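Long-range contacts in Low molecular weight protein-tyrosine-phosphatase PtpA (Staphylococcus aureus, PDB 3ROF), which removes phosphate from phosphotyrosine residues of proteins and probably acts as a secreted effector that counteracts host defences during infection: residues 111-116 with 140-145; 14-19 with 41-46. All coordinates share one frame; numbering follows the deposited sequence.

Contact 1: 111-116 with 140-145; sequences KLLEFS and LSSCDN
Ser116 and Ser142 bring the two backbones to 4.7 Å, CA to CA, where the chain, having turned through the short 3-10 segment 112-114, comes up against the flank of helix 132-153. Three hydrogen bonds cross here. Ser142 OG donates to Leu112 O at 3.0 Å, coming from above the carbonyl plane. Phe115 N already bonds to the same oxygen from the opposite face, so the turn's own bond and the helix hold it between them. One turn further along the helix, Asn145 ND2 points an almost straight N-H at Phe115 O (2.9 Å, 167°). That oxygen lies in the plane of the Asn145 amide, and the CA-H of Ser142 also leans on it. The fold is a four-stranded parallel sheet flanked by helices, and this contact fastens the loop leaving strand 108-111, at one margin of the sheet, to the long C-terminal helix. Ser116 OG, anti to its own N (chi1 176°), swings out to donate to Ser141 OG at 2.6 Å; Ser141 OG is also bonded to Met138 O, and Ser116 OG to Met118 N, so the hydroxyl pair is built into a longer chain of bonds. The apolar part is modest. Leu112 CD1 lies 3.8 Å from Ser142 CB, and Phe115 CB sits over the same carbon at 4.0 Å, while the Phe115 ring leads off to pack edge-to-face with Phe110 and against Leu146.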
ATOM      1  N   LYS A 111      -6.405  -2.529  -7.191  1.00  6.66           N
ATOM      2  CA  LYS A 111      -5.271  -3.410  -6.924  1.00  6.72           C
ATOM      3  C   LYS A 111      -4.006  -2.754  -7.448  1.00  6.31           C
ATOM      4  O   LYS A 111      -4.016  -2.105  -8.479  1.00  6.29           O
ATOM      5  CB  LYS A 111      -5.453  -4.765  -7.586  1.00  7.30           C
ATOM      6  CG  LYS A 111      -6.530  -5.599  -6.962  1.00 12.38           C
ATOM      7  CD  LYS A 111      -6.609  -6.988  -7.732  1.00 17.80           C
ATOM      8  CE  LYS A 111      -7.702  -7.900  -7.253  1.00 14.55           C
ATOM      9  NZ  LYS A 111      -7.662  -9.090  -8.125  1.00 13.21           N
ATOM     10  N   LEU A 112      -2.900  -2.963  -6.730  1.00  5.28           N
ATOM     11  CA  LEU A 112      -1.603  -2.420  -7.100  1.00  5.79           C
ATOM     12  C   LEU A 112      -1.291  -2.664  -8.562  1.00  5.16           C
ATOM     13  O   LEU A 112      -0.819  -1.748  -9.277  1.00  5.54           O
ATOM     14  CB  LEU A 112      -0.524  -3.017  -6.233  1.00  5.82           C
ATOM     15  CG  LEU A 112       0.904  -2.524  -6.526  1.00  6.03           C
ATOM     16  CD1 LEU A 112       1.110  -1.123  -6.042  1.00  9.91           C
ATOM     17  CD2 LEU A 112       1.944  -3.438  -5.904  1.00 10.58           C
ATOM     18  N   LEU A 113      -1.477  -3.899  -9.027  1.00  5.34           N
ATOM     19  CA  LEU A 113      -0.999  -4.268 -10.363  1.00  5.73           C
ATOM     20  C   LEU A 113      -1.892  -3.753 -11.495  1.00  6.53           C
ATOM     21  O   LEU A 113      -1.547  -3.933 -12.667  1.00  7.07           O
ATOM     22  CB  LEU A 113      -0.734  -5.774 -10.428  1.00  7.99           C
ATOM     23  CG  LEU A 113       0.453  -6.214  -9.550  1.00  6.77           C
ATOM     24  CD1 LEU A 113       0.553  -7.740  -9.591  1.00  9.77           C
ATOM     25  CD2 LEU A 113       1.785  -5.607 -10.001  1.00 10.64           C
ATOM     26  N   GLU A 114      -2.994  -3.084 -11.157  1.00  5.75           N
ATOM     27  CA  GLU A 114      -3.737  -2.350 -12.177  1.00  7.06           C
ATOM     28  C   GLU A 114      -2.892  -1.209 -12.770  1.00  6.85           C
ATOM     29  O   GLU A 114      -3.158  -0.770 -13.895  1.00 10.03           O
ATOM     30  CB  GLU A 114      -5.039  -1.777 -11.628  1.00  7.90           C
ATOM     31  CG  GLU A 114      -6.035  -2.803 -11.270  1.00 11.89           C
ATOM     32  CD  GLU A 114      -7.340  -2.175 -10.900  1.00 16.48           C
ATOM     33  OE1 GLU A 114      -8.060  -1.685 -11.813  1.00 23.70           O
ATOM     34  OE2 GLU A 114      -7.660  -2.118  -9.717  1.00 13.43           O
ATOM     35  N   PHE A 115      -1.854  -0.801 -12.046  1.00  6.64           N
ATOM     36  CA  PHE A 115      -0.941   0.260 -12.465  1.00  6.55           C
ATOM     37  C   PHE A 115       0.340  -0.299 -13.090  1.00  7.03           C
ATOM     38  O   PHE A 115       1.283   0.449 -13.289  1.00  8.36           O
ATOM     39  CB  PHE A 115      -0.637   1.152 -11.288  1.00  7.59           C
ATOM     40  CG  PHE A 115      -1.877   1.856 -10.771  1.00  6.56           C
ATOM     41  CD1 PHE A 115      -2.316   3.040 -11.359  1.00  7.87           C
ATOM     42  CD2 PHE A 115      -2.617   1.318  -9.711  1.00  5.77           C
ATOM     43  CE1 PHE A 115      -3.474   3.647 -10.897  1.00  9.59           C
ATOM     44  CE2 PHE A 115      -3.769   1.905  -9.260  1.00  8.98           C
ATOM     45  CZ  PHE A 115      -4.205   3.073  -9.859  1.00  9.01           C
ATOM     46  N   SER A 116       0.334  -1.582 -13.438  1.00  6.35           N
ATOM     47  CA  SER A 116       1.500  -2.269 -13.914  1.00  7.41           C
ATOM     48  C   SER A 116       1.232  -2.952 -15.251  1.00  7.99           C
ATOM     49  O   SER A 116       0.136  -3.465 -15.510  1.00  9.97           O
ATOM     50  CB  SER A 116       1.936  -3.326 -12.895  1.00  7.19           C
ATOM     51  OG  SER A 116       3.025  -4.089 -13.363  1.00  8.36           O
ATOM     52  N   LEU A 140       7.784  -1.570  -7.838  1.00  5.31           N
ATOM     53  CA  LEU A 140       8.484  -0.662  -8.746  1.00  5.57           C
ATOM     54  C   LEU A 140       7.785  -0.587 -10.095  1.00  6.10           C
ATOM     55  O   LEU A 140       7.785   0.460 -10.753  1.00  8.61           O
ATOM     56  CB  LEU A 140       9.948  -1.072  -8.932  1.00  6.81           C
ATOM     57  CG  LEU A 140      10.914  -0.281  -8.065  1.00  7.71           C
ATOM     58  CD1 LEU A 140      10.630  -0.443  -6.580  1.00  8.11           C
ATOM     59  CD2 LEU A 140      12.328  -0.699  -8.412  1.00 11.92           C
ATOM     60  N   SER A 141       7.149  -1.666 -10.546  1.00  6.10           N
ATOM     61  CA  SER A 141       6.510  -1.660 -11.841  1.00  6.77           C
ATOM     62  C   SER A 141       5.266  -0.771 -11.859  1.00  5.73           C
ATOM     63  O   SER A 141       4.838  -0.328 -12.921  1.00  6.09           O
ATOM     64  CB  SER A 141       6.179  -3.067 -12.282  1.00  8.01           C
ATOM     65  OG  SER A 141       5.006  -3.598 -11.673  1.00  7.50           O
ATOM     66  N   SER A 142       4.710  -0.526 -10.683  1.00  5.39           N
ATOM     67  CA  SER A 142       3.474   0.253 -10.522  1.00  5.49           C
ATOM     68  C   SER A 142       3.650   1.669 -10.003  1.00  5.03           C
ATOM     69  O   SER A 142       2.740   2.476 -10.175  1.00  5.11           O
ATOM     70  CB  SER A 142       2.536  -0.452  -9.544  1.00  6.43           C
ATOM     71  OG  SER A 142       2.038  -1.639 -10.083  1.00 17.25           O
ATOM     72  N   CYS A 143       4.784   1.956  -9.353  1.00  5.59           N
ATOM     73  CA  CYS A 143       4.838   3.096  -8.464  1.00  4.92           C
ATOM     74  C   CYS A 143       4.681   4.426  -9.209  1.00  4.81           C
ATOM     75  O   CYS A 143       3.838   5.239  -8.809  1.00  5.24           O
ATOM     76  CB  CYS A 143       6.149   3.044  -7.676  1.00  5.96           C
ATOM     77  SG  CYS A 143       6.253   4.279  -6.360  1.00  6.80           S
ATOM     78  N   ASP A 144       5.479   4.661 -10.237  1.00  5.06           N
ATOM     79  CA  ASP A 144       5.343   5.958 -10.926  1.00  4.90           C
ATOM     80  C   ASP A 144       3.989   6.084 -11.624  1.00  4.84           C
ATOM     81  O   ASP A 144       3.443   7.191 -11.679  1.00  5.38           O
ATOM     82  CB  ASP A 144       6.452   6.165 -11.911  1.00  5.36           C
ATOM     83  CG  ASP A 144       7.752   6.545 -11.238  1.00  6.08           C
ATOM     84  OD1 ASP A 144       7.721   7.288 -10.263  1.00  6.02           O
ATOM     85  OD2 ASP A 144       8.831   6.191 -11.789  1.00 11.91           O
ATOM     86  N   ASN A 145       3.423   5.006 -12.161  1.00  5.15           N
ATOM     87  CA  ASN A 145       2.114   5.079 -12.800  1.00  6.17           C
ATOM     88  C   ASN A 145       1.027   5.425 -11.790  1.00  5.32           C
ATOM     89  O   ASN A 145       0.115   6.213 -12.087  1.00  5.36           O
ATOM     90  CB  ASN A 145       1.794   3.747 -13.462  1.00  4.96           C
ATOM     91  CG  ASN A 145       2.619   3.482 -14.674  1.00  5.92           C
ATOM     92  OD1 ASN A 145       3.131   4.396 -15.314  1.00  6.65           O
ATOM     93  ND2 ASN A 145       2.787   2.214 -14.997  1.00  7.18           N
TER

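Contact 2: 14-19 with 41-46; sequences LGNICR and VHSRGT. With PO4 (phosphate ion), chain C; PO4 (phosphate ion), chain D.
Asn16 ND2 is held by two hydroxyls: it donates to Ser43 OG at 2.9 Å (166°), close to its amide plane, and is also bonded to Ser20 OG. With CG anti to the backbone N (chi1 -166°), the Asn16 side chain runs alongside strand 39-45, its CB 3.3 Å from Gly45 N. Asn16 OD1 takes the backbone N-H of Glu76, so both ends of the amide are fixed; Ser43 OG is itself bonded to Glu24 OE1. Gly45 has no side chain to stand between the backbones, which close to 4.2 Å at the CA atoms of Asn16 and Gly45. Leu14 reaches across beside them, its CD1 3.5 Å from Thr46 OG1. Segment 14-19 belongs to the CX5R phosphatase P-loop that starts at Cys13, the nucleophile by similarity, and it wraps round a phosphate ion. Backbone N-H groups of Gly15, Ile17, Cys18 and Arg19 point inward at it. Arg19 bends its chain to lay the guanidinium edge in plane with the phosphorus, NE bonding to O1 at 2.8 Å and NH2 to O2 at 2.9 Å. Another phosphate is bound by His42 ND1 and Arg44 on the strand. Held by Ser43, Ser20 and the backbone of Glu76, the second-shell Asn16 side chain probably helps its residue keep a left-handed backbone conformation, and with it the course of the loop whose N-H groups face the phosphate, consistent with phosphotyrosine recognition.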
ATOM      1  N   LEU A  14      -2.870  -8.228   4.017  1.00  4.42           N
ATOM      2  CA  LEU A  14      -3.515  -8.990   5.095  1.00  4.52           C
ATOM      3  C   LEU A  14      -2.906  -8.636   6.442  1.00  4.46           C
ATOM      4  O   LEU A  14      -3.595  -8.225   7.385  1.00  5.20           O
ATOM      5  CB  LEU A  14      -3.393 -10.486   4.815  1.00  5.60           C
ATOM      6  CG  LEU A  14      -3.970 -11.370   5.929  1.00  7.31           C
ATOM      7  CD1 LEU A  14      -5.445 -11.134   6.137  1.00  9.42           C
ATOM      8  CD2 LEU A  14      -3.696 -12.828   5.654  1.00 12.45           C
ATOM      9  N   GLY A  15      -1.589  -8.808   6.545  1.00  5.04           N
ATOM     10  CA  GLY A  15      -0.915  -8.654   7.816  1.00  5.60           C
ATOM     11  C   GLY A  15      -0.381  -7.267   8.139  1.00  4.97           C
ATOM     12  O   GLY A  15      -0.039  -6.976   9.289  1.00  5.51           O
ATOM     13  N   ASN A  16      -0.261  -6.424   7.111  1.00  4.71           N
ATOM     14  CA  ASN A  16       0.432  -5.150   7.248  1.00  4.96           C
ATOM     15  C   ASN A  16       1.843  -5.354   7.845  1.00  4.03           C
ATOM     16  O   ASN A  16       2.292  -4.523   8.627  1.00  5.05           O
ATOM     17  CB  ASN A  16      -0.365  -4.110   8.049  1.00  5.22           C
ATOM     18  CG  ASN A  16       0.166  -2.688   7.935  1.00  5.30           C
ATOM     19  OD1 ASN A  16       0.072  -1.928   8.902  1.00  4.92           O
ATOM     20  ND2 ASN A  16       0.674  -2.281   6.764  1.00  4.77           N
ATOM     21  N   ILE A  17       2.512  -6.426   7.414  1.00  3.98           N
ATOM     22  CA  ILE A  17       3.902  -6.655   7.752  1.00  4.61           C
ATOM     23  C   ILE A  17       4.790  -6.861   6.539  1.00  4.15           C
ATOM     24  O   ILE A  17       5.982  -6.562   6.641  1.00  4.55           O
ATOM     25  CB  ILE A  17       4.077  -7.789   8.812  1.00  5.17           C
ATOM     26  CG1 ILE A  17       3.366  -9.086   8.386  1.00  8.26           C
ATOM     27  CG2 ILE A  17       3.621  -7.322  10.163  1.00  6.09           C
ATOM     28  CD1 ILE A  17       3.819 -10.290   9.168  1.00 12.24           C
ATOM     29  N   CYS A  18       4.259  -7.354   5.421  1.00  3.81           N
ATOM     30  CA  CYS A  18       5.140  -7.649   4.280  1.00  4.04           C
ATOM     31  C   CYS A  18       4.859  -6.683   3.140  1.00  4.22           C
ATOM     32  O   CYS A  18       5.690  -5.792   2.842  1.00  4.79           O
ATOM     33  CB  CYS A  18       4.994  -9.086   3.796  1.00  5.11           C
ATOM     34  SG  CYS A  18       5.427 -10.331   5.051  1.00  5.28           S
ATOM     35  N   ARG A  19       3.745  -6.843   2.457  1.00  3.90           N
ATOM     36  CA  ARG A  19       3.512  -6.133   1.187  1.00  4.34           C
ATOM     37  C   ARG A  19       3.201  -4.663   1.332  1.00  4.17           C
ATOM     38  O   ARG A  19       3.854  -3.813   0.728  1.00  3.99           O
ATOM     39  CB  ARG A  19       2.402  -6.818   0.386  1.00  4.16           C
ATOM     40  CG  ARG A  19       2.797  -8.185  -0.131  1.00  5.05           C
ATOM     41  CD  ARG A  19       1.622  -9.042  -0.609  1.00  4.63           C
ATOM     42  NE  ARG A  19       0.810  -9.427   0.515  1.00  4.44           N
ATOM     43  CZ  ARG A  19      -0.366 -10.015   0.433  1.00  5.38           C
ATOM     44  NH1 ARG A  19      -0.841 -10.351  -0.761  1.00  6.25           N
ATOM     45  NH2 ARG A  19      -1.066 -10.283   1.534  1.00  6.29           N
ATOM     46  N   VAL A  41       1.109   8.934   2.535  1.00  5.56           N
ATOM     47  CA  VAL A  41       1.009   7.499   2.362  1.00  5.00           C
ATOM     48  C   VAL A  41       0.766   6.813   3.700  1.00  5.52           C
ATOM     49  O   VAL A  41       1.313   7.233   4.744  1.00  6.24           O
ATOM     50  CB  VAL A  41       2.278   6.954   1.696  1.00  5.31           C
ATOM     51  CG1 VAL A  41       2.036   5.549   1.173  1.00  6.18           C
ATOM     52  CG2 VAL A  41       2.741   7.838   0.540  1.00  6.10           C
ATOM     53  N   HIS A  42      -0.046   5.757   3.645  1.00  4.81           N
ATOM     54  CA  HIS A  42      -0.429   4.964   4.810  1.00  4.93           C
ATOM     55  C   HIS A  42      -0.412   3.493   4.437  1.00  4.49           C
ATOM     56  O   HIS A  42      -0.394   3.145   3.252  1.00  4.76           O
ATOM     57  CB  HIS A  42      -1.862   5.306   5.215  1.00  6.30           C
ATOM     58  CG  HIS A  42      -2.121   6.760   5.389  1.00  6.53           C
ATOM     59  ND1 HIS A  42      -2.206   7.381   6.621  1.00 10.32           N
ATOM     60  CD2 HIS A  42      -2.382   7.715   4.478  1.00  7.30           C
ATOM     61  CE1 HIS A  42      -2.492   8.661   6.451  1.00 10.33           C
ATOM     62  NE2 HIS A  42      -2.620   8.882   5.162  1.00  9.09           N
ATOM     63  N   SER A  43      -0.563   2.625   5.427  1.00  4.85           N
ATOM     64  CA  SER A  43      -0.818   1.227   5.153  1.00  4.99           C
ATOM     65  C   SER A  43      -1.651   0.601   6.266  1.00  5.09           C
ATOM     66  O   SER A  43      -1.603   1.046   7.427  1.00  5.11           O
ATOM     67  CB  SER A  43       0.485   0.456   4.947  1.00  5.36           C
ATOM     68  OG  SER A  43       1.290   0.448   6.111  1.00  5.38           O
ATOM     69  N   ARG A  44      -2.376  -0.457   5.886  1.00  4.37           N
ATOM     70  CA  ARG A  44      -3.212  -1.196   6.800  1.00  4.53           C
ATOM     71  C   ARG A  44      -3.165  -2.662   6.409  1.00  4.17           C
ATOM     72  O   ARG A  44      -2.893  -3.008   5.253  1.00  4.81           O
ATOM     73  CB  ARG A  44      -4.668  -0.725   6.713  1.00  5.59           C
ATOM     74  CG  ARG A  44      -4.972   0.700   7.108  1.00  6.45           C
ATOM     75  CD  ARG A  44      -4.731   0.925   8.578  1.00  6.29           C
ATOM     76  NE  ARG A  44      -5.228   2.226   9.054  1.00  8.22           N
ATOM     77  CZ  ARG A  44      -4.511   3.332   9.057  1.00  8.77           C
ATOM     78  NH1 ARG A  44      -3.282   3.351   8.546  1.00  8.73           N
ATOM     79  NH2 ARG A  44      -5.050   4.460   9.523  1.00 12.63           N
ATOM     80  N   GLY A  45      -3.568  -3.496   7.376  1.00  4.39           N
ATOM     81  CA  GLY A  45      -3.745  -4.911   7.158  1.00  5.64           C
ATOM     82  C   GLY A  45      -5.156  -5.305   7.582  1.00  5.00           C
ATOM     83  O   GLY A  45      -5.583  -4.945   8.663  1.00  5.82           O
ATOM     84  N   THR A  46      -5.881  -5.996   6.710  1.00  4.81           N
ATOM     85  CA  THR A  46      -7.235  -6.385   7.078  1.00  6.30           C
ATOM     86  C   THR A  46      -7.265  -7.338   8.265  1.00  6.12           C
ATOM     87  O   THR A  46      -8.259  -7.395   8.978  1.00  7.56           O
ATOM     88  CB  THR A  46      -7.964  -7.019   5.919  1.00  6.66           C
ATOM     89  OG1 THR A  46      -7.347  -8.250   5.566  1.00  6.47           O
ATOM     90  CG2 THR A  46      -8.010  -6.112   4.701  1.00  8.75           C
TER
HETATM   91  P   PO4 C 201       1.302  -9.328   4.272  1.00  5.14           P
HETATM   92  O1  PO4 C 201       1.882  -8.811   2.982  1.00  5.18           O
HETATM   93  O2  PO4 C 201      -0.183  -9.595   4.171  1.00  5.53           O
HETATM   94  O3  PO4 C 201       2.036 -10.665   4.612  1.00  5.26           O
HETATM   95  O4  PO4 C 201       1.635  -8.422   5.434  1.00  6.16           O
HETATM   96  P   PO4 D 202      -1.990   6.690  10.143  1.00 14.31           P
HETATM   97  O1  PO4 D 202      -1.460   8.101  10.067  1.00 23.60           O
HETATM   98  O2  PO4 D 202      -3.405   6.730  10.628  1.00 26.09           O
HETATM   99  O3  PO4 D 202      -2.087   5.994   8.796  1.00 10.89           O
HETATM  100  O4  PO4 D 202      -1.215   5.831  11.112  1.00 17.23           O

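In the fold
Both segments of contact 2 come earlier in the chain than either segment of contact 1; the centres are about 17 Å apart and the nearest atoms about 7 Å apart. They involve opposite margins of one parallel sheet: strand 39-45 is outermost on one side and strand 108-111 on the other, with 7-13 and 86-89 between. Helix 19-33, the crossover between strands 7-13 and 39-45, starts at the P-loop of contact 2 and packs on helix 132-153 of contact 1 through Ile26 and Met27. Leu112 and Arg19 both touch Met90, and their side chains are about 7 Å apart. The Leu112 end of contact 1 therefore comes close to Arg19 of the phosphate pocket that contact 2 helps to shape.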